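Local coordinates for restriction endonuclease EcoP15I, restriction subunit (Escherichia coli, PDB 4ZCF), which provides the helicase-like, ATP-binding subunit of a type III restriction enzyme that cuts DNA 25-27 base pairs downstream of one of two inverted CAGCAG sites, at residues 487-492 against 508-513; 384-389 against 396-401; 375-380 against 555-560; 380-385 against 513-518. All blocks are in the same frame, centred on the assembly; numbering follows the deposited sequence.

Contact 1 of 4, residues 487-492 against 508-513; sequences LLLSLD and WDNPNV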
loop_
_atom_site.group_PDB
_atom_site.type_symbol
_atom_site.label_atom_id
_atom_site.label_comp_id
_atom_site.label_asym_id
_atom_site.label_seq_id
_atom_site.Cartn_x
_atom_site.Cartn_y
_atom_site.Cartn_z
ATOM N N LEU C 487 10.842 12.941 -24.663
ATOM C CA LEU C 487 9.954 13.032 -25.816
ATOM C C LEU C 487 10.205 14.330 -26.569
ATOM O O LEU C 487 10.463 14.273 -27.766
ATOM C CB LEU C 487 8.482 12.902 -25.393
ATOM C CG LEU C 487 8.096 11.588 -24.711
ATOM C CD1 LEU C 487 6.780 11.726 -23.971
ATOM C CD2 LEU C 487 8.038 10.435 -25.709
ATOM N N LEU C 488 10.208 15.487 -25.862
ATOM C CA LEU C 488 10.461 16.813 -26.446
ATOM C C LEU C 488 11.805 16.934 -27.163
ATOM O O LEU C 488 11.897 17.683 -28.135
ATOM C CB LEU C 488 10.368 17.929 -25.387
ATOM C CG LEU C 488 9.017 18.617 -25.143
ATOM C CD1 LEU C 488 9.176 19.742 -24.114
ATOM C CD2 LEU C 488 8.397 19.175 -26.448
ATOM N N LEU C 489 12.845 16.236 -26.672
ATOM C CA LEU C 489 14.190 16.296 -27.247
ATOM C C LEU C 489 14.365 15.359 -28.456
ATOM O O LEU C 489 15.330 15.510 -29.213
ATOM C CB LEU C 489 15.265 16.041 -26.163
ATOM C CG LEU C 489 15.204 16.923 -24.891
ATOM C CD1 LEU C 489 15.871 16.248 -23.715
ATOM C CD2 LEU C 489 15.831 18.260 -25.111
ATOM N N SER C 490 13.420 14.414 -28.643
ATOM C CA SER C 490 13.398 13.432 -29.731
ATOM C C SER C 490 13.063 14.085 -31.067
ATOM O O SER C 490 12.009 14.711 -31.216
ATOM C CB SER C 490 12.408 12.307 -29.423
ATOM O OG SER C 490 12.262 11.381 -30.490
ATOM N N LEU C 491 13.955 13.893 -32.050
ATOM C CA LEU C 491 13.817 14.422 -33.405
ATOM C C LEU C 491 12.713 13.702 -34.213
ATOM O O LEU C 491 12.403 14.106 -35.341
ATOM C CB LEU C 491 15.177 14.403 -34.122
ATOM C CG LEU C 491 16.101 15.601 -33.838
ATOM C CD1 LEU C 491 16.851 15.444 -32.508
ATOM C CD2 LEU C 491 17.107 15.780 -34.947
ATOM N N ASP C 492 12.088 12.672 -33.608
ATOM C CA ASP C 492 10.985 11.920 -34.196
ATOM C C ASP C 492 9.666 12.717 -34.143
ATOM O O ASP C 492 8.871 12.602 -35.074
ATOM C CB ASP C 492 10.824 10.579 -33.486
ATOM N N TRP C 508 11.009 24.100 -15.392
ATOM C CA TRP C 508 11.712 24.123 -16.654
ATOM C C TRP C 508 13.193 24.250 -16.441
ATOM O O TRP C 508 13.651 25.200 -15.871
ATOM C CB TRP C 508 11.174 25.261 -17.504
ATOM C CG TRP C 508 9.791 24.983 -17.904
ATOM C CD1 TRP C 508 8.669 25.436 -17.315
ATOM C CD2 TRP C 508 9.375 24.127 -18.956
ATOM N NE1 TRP C 508 7.576 24.940 -17.944
ATOM C CE2 TRP C 508 7.986 24.125 -18.959
ATOM C CE3 TRP C 508 10.049 23.368 -19.901
ATOM C CZ2 TRP C 508 7.259 23.397 -19.863
ATOM C CZ3 TRP C 508 9.329 22.656 -20.785
ATOM C CH2 TRP C 508 7.951 22.674 -20.770
ATOM N N ASP C 509 13.946 23.263 -16.876
ATOM C CA ASP C 509 15.358 23.418 -16.993
ATOM C C ASP C 509 15.859 22.539 -18.102
ATOM O O ASP C 509 16.573 21.589 -17.874
ATOM C CB ASP C 509 16.022 23.057 -15.673
ATOM C CG ASP C 509 17.474 23.412 -15.638
ATOM O OD1 ASP C 509 17.958 24.035 -16.579
ATOM O OD2 ASP C 509 18.147 23.071 -14.669
ATOM N N ASN C 510 15.508 22.882 -19.319
ATOM C CA ASN C 510 15.675 21.983 -20.422
ATOM C C ASN C 510 16.840 22.507 -21.184
ATOM O O ASN C 510 16.868 23.659 -21.492
ATOM C CB ASN C 510 14.439 22.046 -21.291
ATOM C CG ASN C 510 14.405 20.968 -22.335
ATOM O OD1 ASN C 510 15.193 20.960 -23.259
ATOM N ND2 ASN C 510 13.486 20.048 -22.184
ATOM N N PRO C 511 17.836 21.691 -21.459
ATOM C CA PRO C 511 19.039 22.249 -22.108
ATOM C C PRO C 511 18.788 22.798 -23.524
ATOM O O PRO C 511 19.380 23.811 -23.885
ATOM C CB PRO C 511 20.023 21.072 -22.109
ATOM C CG PRO C 511 19.168 19.851 -22.044
ATOM C CD PRO C 511 17.965 20.232 -21.231
ATOM N N ASN C 512 17.877 22.155 -24.300
ATOM C CA ASN C 512 17.517 22.538 -25.665
ATOM C C ASN C 512 16.530 23.708 -25.810
ATOM O O ASN C 512 16.113 24.012 -26.931
ATOM C CB ASN C 512 17.117 21.319 -26.514
ATOM C CG ASN C 512 18.269 20.416 -26.924
ATOM O OD1 ASN C 512 19.271 20.262 -26.211
ATOM N ND2 ASN C 512 18.116 19.731 -28.051
ATOM N N VAL C 513 16.189 24.398 -24.702
ATOM C CA VAL C 513 15.332 25.588 -24.774
ATOM C C VAL C 513 16.254 26.745 -25.222
ATOM O O VAL C 513 17.186 27.107 -24.497
ATOM C CB VAL C 513 14.688 25.883 -23.417
#
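Leu489 sets one methyl, CD2, against the side chains of both Asn510 and Asn512. It lies 3.3 Å from Asn510 OD1 and 3.6 Å from Asn512 CB, running past the first residue in the opposite direction and slantwise over the second. With CG beside the backbone N (chi1 -53°), the leucine swings its end closer to the loop than its CB starts out.

Asparagine suits both loop positions because each amide has a backbone to hold. Asn510 OD1 receives the N-H of Asn512 through a weak hydrogen bond that closes an Asx turn, 3.1 Å and 133°, within a type I turn from Asn510 to Val513. Asn512 spends its amide further off, with ND2 donating to Lys397 O and OD1 accepting from Val540 N. The Leu489 methyl meets the amide oxygen of Asn510 and the CB and CG of Asn512, and adds no hydrogen bond of its own.

Beside this, Leu488 CD1 reaches the edge of the Trp508 indole, 4.4 Å from CZ3, while Trp508 NE1 is taken by Ser500. The WDNPNV loop is consistent with helicase motif V, and its Asp509 touches the bound AMP.

Lys397 NZ ties residues 487-492 down through Leu488 O and Ser490 O. Leu488 and Trp508 both rest on Ile498 of strand 497-501, and Trp508 and Asn510 also lean on Leu401 and Leu399 of strand 399-404.

Contact 2 of 4, residues 384-389 against 396-401; sequences KLEKEL and IKPLTL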
loop_
_atom_site.group_PDB
_atom_site.type_symbol
_atom_site.label_atom_id
_atom_site.label_comp_id
_atom_site.label_asym_id
_atom_site.label_seq_id
_atom_site.Cartn_x
_atom_site.Cartn_y
_atom_site.Cartn_z
ATOM N N LYS C 384 14.922 30.620 -38.032
ATOM C CA LYS C 384 16.265 31.077 -38.416
ATOM C C LYS C 384 17.319 30.220 -37.685
ATOM O O LYS C 384 18.406 29.966 -38.221
ATOM C CB LYS C 384 16.474 32.568 -38.057
ATOM C CG LYS C 384 16.104 33.584 -39.158
ATOM C CD LYS C 384 16.974 33.512 -40.438
ATOM C CE LYS C 384 18.405 33.979 -40.277
ATOM N NZ LYS C 384 19.184 33.764 -41.523
ATOM N N LEU C 385 16.982 29.781 -36.456
ATOM C CA LEU C 385 17.842 28.936 -35.637
ATOM C C LEU C 385 17.600 27.469 -35.976
ATOM O O LEU C 385 18.537 26.677 -35.920
ATOM C CB LEU C 385 17.576 29.202 -34.146
ATOM C CG LEU C 385 18.647 28.724 -33.181
ATOM C CD1 LEU C 385 19.600 29.841 -32.820
ATOM C CD2 LEU C 385 18.025 28.194 -31.946
ATOM N N GLU C 386 16.356 27.116 -36.347
ATOM C CA GLU C 386 15.969 25.747 -36.690
ATOM C C GLU C 386 16.703 25.233 -37.926
ATOM O O GLU C 386 17.415 24.235 -37.824
ATOM C CB GLU C 386 14.455 25.628 -36.851
ATOM C CG GLU C 386 13.936 24.236 -36.549
ATOM C CD GLU C 386 12.444 24.199 -36.317
ATOM O OE1 GLU C 386 11.775 23.316 -36.902
ATOM O OE2 GLU C 386 11.937 25.067 -35.570
ATOM N N LYS C 387 16.570 25.941 -39.074
ATOM C CA LYS C 387 17.246 25.628 -40.336
ATOM C C LYS C 387 18.784 25.625 -40.163
ATOM O O LYS C 387 19.486 25.001 -40.958
ATOM C CB LYS C 387 16.842 26.639 -41.399
ATOM N N GLU C 388 19.296 26.311 -39.117
ATOM C CA GLU C 388 20.718 26.395 -38.779
ATOM C C GLU C 388 21.184 25.139 -37.999
ATOM O O GLU C 388 22.250 24.593 -38.303
ATOM C CB GLU C 388 20.994 27.680 -37.973
ATOM C CG GLU C 388 22.446 28.135 -37.998
ATOM C CD GLU C 388 22.842 29.211 -37.000
ATOM O OE1 GLU C 388 22.009 30.101 -36.706
ATOM O OE2 GLU C 388 24.008 29.191 -36.546
ATOM N N LEU C 389 20.386 24.688 -37.003
ATOM C CA LEU C 389 20.710 23.531 -36.156
ATOM C C LEU C 389 20.266 22.189 -36.725
ATOM O O LEU C 389 20.949 21.187 -36.508
ATOM C CB LEU C 389 20.153 23.699 -34.729
ATOM C CG LEU C 389 20.633 24.882 -33.887
ATOM C CD1 LEU C 389 19.907 24.912 -32.569
ATOM C CD2 LEU C 389 22.146 24.847 -33.666
ATOM N N ILE C 396 20.854 19.388 -33.797
ATOM C CA ILE C 396 20.429 19.824 -32.460
ATOM C C ILE C 396 18.973 20.262 -32.599
ATOM O O ILE C 396 18.678 21.077 -33.476
ATOM C CB ILE C 396 21.322 20.996 -31.932
ATOM C CG1 ILE C 396 22.805 20.587 -31.852
ATOM C CG2 ILE C 396 20.831 21.524 -30.574
ATOM C CD1 ILE C 396 23.772 21.589 -32.467
ATOM N N LYS C 397 18.064 19.716 -31.765
ATOM C CA LYS C 397 16.648 20.093 -31.812
ATOM C C LYS C 397 16.389 21.315 -30.905
ATOM O O LYS C 397 16.453 21.186 -29.678
ATOM C CB LYS C 397 15.722 18.920 -31.455
ATOM C CG LYS C 397 14.250 19.235 -31.702
ATOM C CD LYS C 397 13.325 18.211 -31.079
ATOM C CE LYS C 397 11.887 18.520 -31.408
ATOM N NZ LYS C 397 10.954 17.571 -30.747
ATOM N N PRO C 398 16.116 22.512 -31.486
ATOM C CA PRO C 398 15.871 23.688 -30.636
ATOM C C PRO C 398 14.432 23.774 -30.145
ATOM O O PRO C 398 13.518 23.220 -30.759
ATOM C CB PRO C 398 16.240 24.865 -31.540
ATOM C CG PRO C 398 16.113 24.356 -32.944
ATOM C CD PRO C 398 16.001 22.854 -32.922
ATOM N N LEU C 399 14.235 24.457 -29.019
ATOM C CA LEU C 399 12.908 24.635 -28.433
ATOM C C LEU C 399 12.658 26.107 -28.099
ATOM O O LEU C 399 13.587 26.824 -27.717
ATOM C CB LEU C 399 12.709 23.759 -27.161
ATOM C CG LEU C 399 13.011 22.235 -27.213
ATOM C CD1 LEU C 399 12.880 21.612 -25.835
ATOM C CD2 LEU C 399 12.090 21.488 -28.177
ATOM N N THR C 400 11.394 26.540 -28.249
ATOM C CA THR C 400 10.909 27.874 -27.897
ATOM C C THR C 400 9.865 27.671 -26.803
ATOM O O THR C 400 8.948 26.853 -26.958
ATOM C CB THR C 400 10.383 28.666 -29.128
ATOM O OG1 THR C 400 11.485 29.004 -29.976
ATOM C CG2 THR C 400 9.660 29.959 -28.735
ATOM N N LEU C 401 10.032 28.401 -25.692
ATOM C CA LEU C 401 9.149 28.349 -24.541
ATOM C C LEU C 401 8.463 29.687 -24.342
ATOM O O LEU C 401 9.129 30.704 -24.150
ATOM C CB LEU C 401 9.939 27.919 -23.285
ATOM C CG LEU C 401 9.247 27.982 -21.908
ATOM C CD1 LEU C 401 8.048 27.054 -21.833
ATOM C CD2 LEU C 401 10.225 27.630 -20.811
#
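Leu389 and Leu385 reach Pro398 through different first torsions: Leu389 sets CG beside its backbone N (chi1 -61°), whereas Leu385 sets CG opposite its own backbone N (chi1 -163°). Each thereby brings one methyl to the proline. The arrangement closes the beta-alpha-beta crossover of a RecA-like helicase domain, where helix 368-389 ends and the chain turns back into strand 399-404.

Pro398 CB is the shared target, 3.8 Å from Leu385 CD2 and equally far from Leu389 CD1. Both leucines run past the proline ring in opposite directions to it, and CG of that ring sits 4.0 Å from Glu386 CA. A rigid, compact ring suits a place pressed against the helix backbone. The other branch of Leu389, CD2, meets Ile396 CD1 at 3.8 Å, the two side chains lying at a slant, so the forked leucine serves two partners at once.

Glu386 takes its carboxylate past this greasy patch to a salt bridge with Arg496, while Phe514 of the neighbouring strand packs on Leu385, Leu389, Ile396 and Pro398.

The backbone joins at the turn as well: Ile396 N donates to Leu389 O at 3.3 Å with an N-H...O angle of 164°, approaching from well above the carbonyl plane.

Contact 3 of 4, residues 375-380 against 555-560; sequences MRKAVK and KYYVDF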
loop_
_atom_site.group_PDB
_atom_site.type_symbol
_atom_site.label_atom_id
_atom_site.label_comp_id
_atom_site.label_asym_id
_atom_site.label_seq_id
_atom_site.Cartn_x
_atom_site.Cartn_y
_atom_site.Cartn_z
ATOM N N MET C 375 5.149 37.208 -29.961
ATOM C CA MET C 375 4.973 35.829 -30.414
ATOM C C MET C 375 5.404 35.640 -31.874
ATOM O O MET C 375 6.075 34.654 -32.182
ATOM C CB MET C 375 3.524 35.383 -30.191
ATOM C CG MET C 375 3.251 33.958 -30.620
ATOM S SD MET C 375 1.616 33.373 -30.132
ATOM C CE MET C 375 0.574 34.264 -31.322
ATOM N N ARG C 376 5.028 36.585 -32.761
ATOM C CA ARG C 376 5.389 36.593 -34.184
ATOM C C ARG C 376 6.914 36.688 -34.356
ATOM O O ARG C 376 7.485 35.927 -35.137
ATOM C CB ARG C 376 4.698 37.770 -34.890
ATOM C CG ARG C 376 4.702 37.701 -36.418
ATOM C CD ARG C 376 3.775 38.733 -37.040
ATOM N NE ARG C 376 4.183 40.112 -36.746
ATOM C CZ ARG C 376 3.519 40.943 -35.945
ATOM N NH1 ARG C 376 2.400 40.549 -35.346
ATOM N NH2 ARG C 376 3.966 42.175 -35.740
ATOM N N LYS C 377 7.559 37.612 -33.607
ATOM C CA LYS C 377 9.002 37.862 -33.599
ATOM C C LYS C 377 9.823 36.615 -33.161
ATOM O O LYS C 377 10.831 36.308 -33.799
ATOM C CB LYS C 377 9.305 39.089 -32.718
ATOM C CG LYS C 377 10.698 39.691 -32.893
ATOM C CD LYS C 377 10.808 41.072 -32.234
ATOM C CE LYS C 377 11.155 41.042 -30.760
ATOM N NZ LYS C 377 11.286 42.413 -30.199
ATOM N N ALA C 378 9.375 35.895 -32.098
ATOM C CA ALA C 378 10.033 34.678 -31.582
ATOM C C ALA C 378 9.925 33.512 -32.559
ATOM O O ALA C 378 10.855 32.710 -32.645
ATOM C CB ALA C 378 9.449 34.281 -30.232
ATOM N N VAL C 379 8.793 33.414 -33.289
ATOM C CA VAL C 379 8.572 32.372 -34.295
ATOM C C VAL C 379 9.594 32.554 -35.434
ATOM O O VAL C 379 10.347 31.624 -35.728
ATOM C CB VAL C 379 7.096 32.328 -34.789
ATOM C CG1 VAL C 379 6.953 31.532 -36.085
ATOM C CG2 VAL C 379 6.169 31.771 -33.712
ATOM N N LYS C 380 9.667 33.779 -36.008
ATOM C CA LYS C 380 10.591 34.148 -37.098
ATOM C C LYS C 380 12.058 33.886 -36.728
ATOM O O LYS C 380 12.833 33.418 -37.571
ATOM C CB LYS C 380 10.395 35.613 -37.492
ATOM N N LYS C 555 17.976 33.211 -26.485
ATOM C CA LYS C 555 17.279 34.443 -26.829
ATOM C C LYS C 555 16.163 34.632 -25.802
ATOM O O LYS C 555 15.415 33.696 -25.521
ATOM C CB LYS C 555 16.738 34.401 -28.270
ATOM C CG LYS C 555 17.806 34.245 -29.350
ATOM C CD LYS C 555 17.172 34.291 -30.733
ATOM C CE LYS C 555 18.122 33.929 -31.852
ATOM N NZ LYS C 555 17.413 33.859 -33.162
ATOM N N TYR C 556 16.103 35.816 -25.191
ATOM C CA TYR C 556 15.134 36.140 -24.149
ATOM C C TYR C 556 14.264 37.313 -24.576
ATOM O O TYR C 556 14.786 38.354 -24.959
ATOM C CB TYR C 556 15.860 36.427 -22.819
ATOM C CG TYR C 556 15.002 36.164 -21.602
ATOM C CD1 TYR C 556 14.169 37.151 -21.087
ATOM C CD2 TYR C 556 15.005 34.921 -20.976
ATOM C CE1 TYR C 556 13.369 36.914 -19.972
ATOM C CE2 TYR C 556 14.216 34.674 -19.855
ATOM C CZ TYR C 556 13.398 35.676 -19.355
ATOM O OH TYR C 556 12.594 35.447 -18.265
ATOM N N TYR C 557 12.937 37.139 -24.517
ATOM C CA TYR C 557 11.950 38.138 -24.935
ATOM C C TYR C 557 11.246 38.783 -23.756
ATOM O O TYR C 557 10.582 38.092 -22.977
ATOM C CB TYR C 557 10.938 37.535 -25.927
ATOM C CG TYR C 557 11.588 37.057 -27.206
ATOM C CD1 TYR C 557 12.252 35.831 -27.262
ATOM C CD2 TYR C 557 11.553 37.833 -28.361
ATOM C CE1 TYR C 557 12.875 35.399 -28.428
ATOM C CE2 TYR C 557 12.171 37.407 -29.535
ATOM C CZ TYR C 557 12.828 36.189 -29.564
ATOM O OH TYR C 557 13.450 35.772 -30.710
ATOM N N VAL C 558 11.406 40.119 -23.632
ATOM C CA VAL C 558 10.802 40.935 -22.571
ATOM C C VAL C 558 9.865 42.050 -23.075
ATOM O O VAL C 558 9.817 42.354 -24.271
ATOM C CB VAL C 558 11.795 41.425 -21.476
ATOM C CG1 VAL C 558 12.252 40.279 -20.584
ATOM C CG2 VAL C 558 12.984 42.157 -22.075
ATOM N N ASP C 559 9.110 42.630 -22.131
ATOM C CA ASP C 559 8.134 43.701 -22.302
ATOM C C ASP C 559 8.802 45.061 -22.553
ATOM O O ASP C 559 10.015 45.218 -22.366
ATOM C CB ASP C 559 7.291 43.799 -21.010
ATOM C CG ASP C 559 5.795 43.628 -21.183
ATOM O OD1 ASP C 559 5.369 43.127 -22.251
ATOM O OD2 ASP C 559 5.051 43.948 -20.233
ATOM N N PHE C 560 7.973 46.056 -22.924
ATOM C CA PHE C 560 8.363 47.451 -23.092
ATOM C C PHE C 560 8.761 47.961 -21.696
ATOM O O PHE C 560 9.646 48.807 -21.581
ATOM C CB PHE C 560 7.183 48.277 -23.669
ATOM C CG PHE C 560 5.899 48.267 -22.857
ATOM C CD1 PHE C 560 4.940 47.277 -23.049
ATOM C CD2 PHE C 560 5.653 49.245 -21.898
ATOM C CE1 PHE C 560 3.777 47.245 -22.275
ATOM C CE2 PHE C 560 4.486 49.213 -21.126
ATOM C CZ PHE C 560 3.558 48.213 -21.319
#
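Ala378 and Tyr557 mark the nearest approach of helical backbone to extended backbone here, with their CA atoms 7.7 Å apart. Residues 375-380 are regular helix, held by Val379 N to Met375 O and Lys380 N to Arg376 O, and residues 555-558 are strand. The spacing is short enough for a single aromatic ring to bridge it.

Tyr557 does so with CG beside its backbone N (chi1 -62°), which sends the ring toward the helix. One ring face receives the methyl of Ala378: CB stands 4.1 Å from the centroid, 16° off the ring normal, a CH-pi contact shifted toward the rim on the CZ side. The phenol oxygen OH carries on to 3.7 Å from Ala378 CA. Alanine suits the place because its short side chain lets the ring lie close to the helix backbone.

Lys377 comes in at the ring's edge, in its plane, with CE 4.0 Å from Tyr557 CE2. Its chain is bent at chi3, and NZ makes a long, weak ion pair with Glu286.

Tyr557 is also stacked with Tyr284 of strand 280-285, so a serine here would probably leave the Ala378 methyl without its aromatic face and Tyr284 without its stacking mate.

Because no hydrogen bond crosses between the segments, helix and strand are held here by dispersion and weak CH-pi attraction, and lysine contributes through its methylene carbon, its ammonium lying beyond the ring edge.

Contact 4 of 4, residues 380-385 against 513-518; sequences KEHFKL and VFQICK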
loop_
_atom_site.group_PDB
_atom_site.type_symbol
_atom_site.label_atom_id
_atom_site.label_comp_id
_atom_site.label_asym_id
_atom_site.label_seq_id
_atom_site.Cartn_x
_atom_site.Cartn_y
_atom_site.Cartn_z
ATOM N N LYS C 380 9.667 33.779 -36.008
ATOM C CA LYS C 380 10.591 34.148 -37.098
ATOM C C LYS C 380 12.058 33.886 -36.728
ATOM O O LYS C 380 12.833 33.418 -37.571
ATOM C CB LYS C 380 10.395 35.613 -37.492
ATOM N N GLU C 381 12.415 34.161 -35.455
ATOM C CA GLU C 381 13.762 33.960 -34.925
ATOM C C GLU C 381 14.078 32.487 -34.669
ATOM O O GLU C 381 15.241 32.090 -34.813
ATOM C CB GLU C 381 14.019 34.831 -33.681
ATOM C CG GLU C 381 13.998 36.340 -33.930
ATOM C CD GLU C 381 14.777 36.857 -35.125
ATOM O OE1 GLU C 381 15.998 36.588 -35.210
ATOM O OE2 GLU C 381 14.159 37.525 -35.985
ATOM N N HIS C 382 13.039 31.673 -34.331
ATOM C CA HIS C 382 13.171 30.230 -34.086
ATOM C C HIS C 382 13.539 29.469 -35.344
ATOM O O HIS C 382 14.474 28.676 -35.303
ATOM C CB HIS C 382 11.898 29.632 -33.468
ATOM C CG HIS C 382 12.062 28.215 -32.997
ATOM N ND1 HIS C 382 11.071 27.275 -33.182
ATOM C CD2 HIS C 382 13.105 27.625 -32.366
ATOM C CE1 HIS C 382 11.524 26.159 -32.642
ATOM N NE2 HIS C 382 12.747 26.319 -32.146
ATOM N N PHE C 383 12.807 29.709 -36.457
ATOM C CA PHE C 383 13.038 29.060 -37.751
ATOM C C PHE C 383 14.402 29.403 -38.336
ATOM O O PHE C 383 15.009 28.546 -38.980
ATOM C CB PHE C 383 11.879 29.296 -38.731
ATOM C CG PHE C 383 10.616 28.534 -38.374
ATOM C CD1 PHE C 383 9.678 29.074 -37.502
ATOM C CD2 PHE C 383 10.370 27.273 -38.906
ATOM C CE1 PHE C 383 8.517 28.366 -37.166
ATOM C CE2 PHE C 383 9.207 26.564 -38.566
ATOM C CZ PHE C 383 8.289 27.118 -37.702
ATOM N N LYS C 384 14.922 30.620 -38.032
ATOM C CA LYS C 384 16.265 31.077 -38.416
ATOM C C LYS C 384 17.319 30.220 -37.685
ATOM O O LYS C 384 18.406 29.966 -38.221
ATOM C CB LYS C 384 16.474 32.568 -38.057
ATOM C CG LYS C 384 16.104 33.584 -39.158
ATOM C CD LYS C 384 16.974 33.512 -40.438
ATOM C CE LYS C 384 18.405 33.979 -40.277
ATOM N NZ LYS C 384 19.184 33.764 -41.523
ATOM N N LEU C 385 16.982 29.781 -36.456
ATOM C CA LEU C 385 17.842 28.936 -35.637
ATOM C C LEU C 385 17.600 27.469 -35.976
ATOM O O LEU C 385 18.537 26.677 -35.920
ATOM C CB LEU C 385 17.576 29.202 -34.146
ATOM C CG LEU C 385 18.647 28.724 -33.181
ATOM C CD1 LEU C 385 19.600 29.841 -32.820
ATOM C CD2 LEU C 385 18.025 28.194 -31.946
ATOM N N VAL C 513 16.189 24.398 -24.702
ATOM C CA VAL C 513 15.332 25.588 -24.774
ATOM C C VAL C 513 16.254 26.745 -25.222
ATOM O O VAL C 513 17.186 27.107 -24.497
ATOM C CB VAL C 513 14.688 25.883 -23.417
ATOM N N PHE C 514 16.067 27.233 -26.462
ATOM C CA PHE C 514 16.898 28.306 -27.033
ATOM C C PHE C 514 16.227 29.660 -27.046
ATOM O O PHE C 514 16.867 30.649 -27.400
ATOM C CB PHE C 514 17.353 27.956 -28.456
ATOM C CG PHE C 514 18.534 27.025 -28.549
ATOM C CD1 PHE C 514 19.832 27.511 -28.441
ATOM C CD2 PHE C 514 18.351 25.663 -28.751
ATOM C CE1 PHE C 514 20.920 26.649 -28.530
ATOM C CE2 PHE C 514 19.440 24.802 -28.839
ATOM C CZ PHE C 514 20.716 25.301 -28.739
ATOM N N GLN C 515 14.944 29.709 -26.689
ATOM C CA GLN C 515 14.161 30.939 -26.655
ATOM C C GLN C 515 13.133 30.896 -25.546
ATOM O O GLN C 515 12.294 29.998 -25.541
ATOM C CB GLN C 515 13.436 31.157 -27.993
ATOM C CG GLN C 515 14.214 31.981 -29.006
ATOM C CD GLN C 515 13.645 31.957 -30.409
ATOM O OE1 GLN C 515 14.351 32.248 -31.378
ATOM N NE2 GLN C 515 12.367 31.614 -30.563
ATOM N N ILE C 516 13.190 31.861 -24.615
ATOM C CA ILE C 516 12.188 32.034 -23.562
ATOM C C ILE C 516 11.456 33.339 -23.903
ATOM O O ILE C 516 12.104 34.383 -24.045
ATOM C CB ILE C 516 12.753 32.031 -22.109
ATOM C CG1 ILE C 516 13.489 30.698 -21.785
ATOM C CG2 ILE C 516 11.623 32.296 -21.091
ATOM C CD1 ILE C 516 14.528 30.752 -20.599
ATOM N N CYS C 517 10.119 33.269 -24.056
ATOM C CA CYS C 517 9.287 34.425 -24.380
ATOM C C CYS C 517 8.177 34.685 -23.355
ATOM O O CYS C 517 7.129 34.026 -23.369
ATOM C CB CYS C 517 8.748 34.333 -25.805
ATOM S SG CYS C 517 7.648 35.696 -26.269
ATOM N N LYS C 518 8.423 35.660 -22.465
ATOM C CA LYS C 518 7.502 36.068 -21.405
ATOM C C LYS C 518 6.363 36.899 -22.025
ATOM O O LYS C 518 6.503 38.113 -22.215
ATOM C CB LYS C 518 8.257 36.860 -20.334
#
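Apolar contact between these segments rests on Leu385 and Phe514. The CD2 methyl of the leucine, the same one that meets Pro398, lies 3.6 Å from Phe514 CB and equally far from CG, and the two side chains cross at about a right angle. A flexible branched residue on the helix and a broad ring on the strand fill the layer between them, and Lys279 makes a cation-pi contact with the same ring.

Polar groups meet around Gln515. Its chain is extended beyond CG (chi2 168°), which carries the amide across to the helix backbone. OE1 comes to 3.3 Å from His382 N, but the angle is poor and no hydrogen bond results; it also lies 3.5 Å from Glu381 CB. NE2 donates instead to Ala378 O, one turn earlier in the helix, which makes a long amide apt at this buried position. A leucine in its place would probably leave Ala378 O without this donor and cut the polar link from strand to helix.

Van der Waals packing completes the set: Gln515 NE2 sits 3.5 Å from His382 CB, with the imidazole and amide planes 64° apart. The imidazole turns to other partners, meeting Phe497 edge-to-face and giving a weak hydrogen bond from NE2 to Pro398 O.

The helical segment 380-385 and the strand segment 513-518 run antiparallel, at 176°, with the axes of these short segments 9.6 Å apart. Such a helix laid on a parallel sheet is the basic layer packing of the RecA-like alpha/beta fold, here in the second of the two such sheets of the helicase region.

Overall arrangement
Contacts 2, 3 and 4 all use helix 368-389, which runs over one parallel sheet and meets strand 553-558, then strand 513-518, and at its end the loop leading into strand 399-404. Contact 1 joins two loop-rich segments nearer the bound AMP, nested inside the loop closed by contact 4, with which it shares Val513. All four are buried, with no touching residue fully exposed, so none is a surface contact. Chemistry follows place: contact 2, at the helix end, is aliphatic with one backbone bond; contact 3 is aromatic; contact 4 mixes aliphatic, ring and amide groups; contact 1 sets a leucine among asparagines. Lys397 and Asn512 link contacts 1 and 2, and Gln515 links contact 4 to 3.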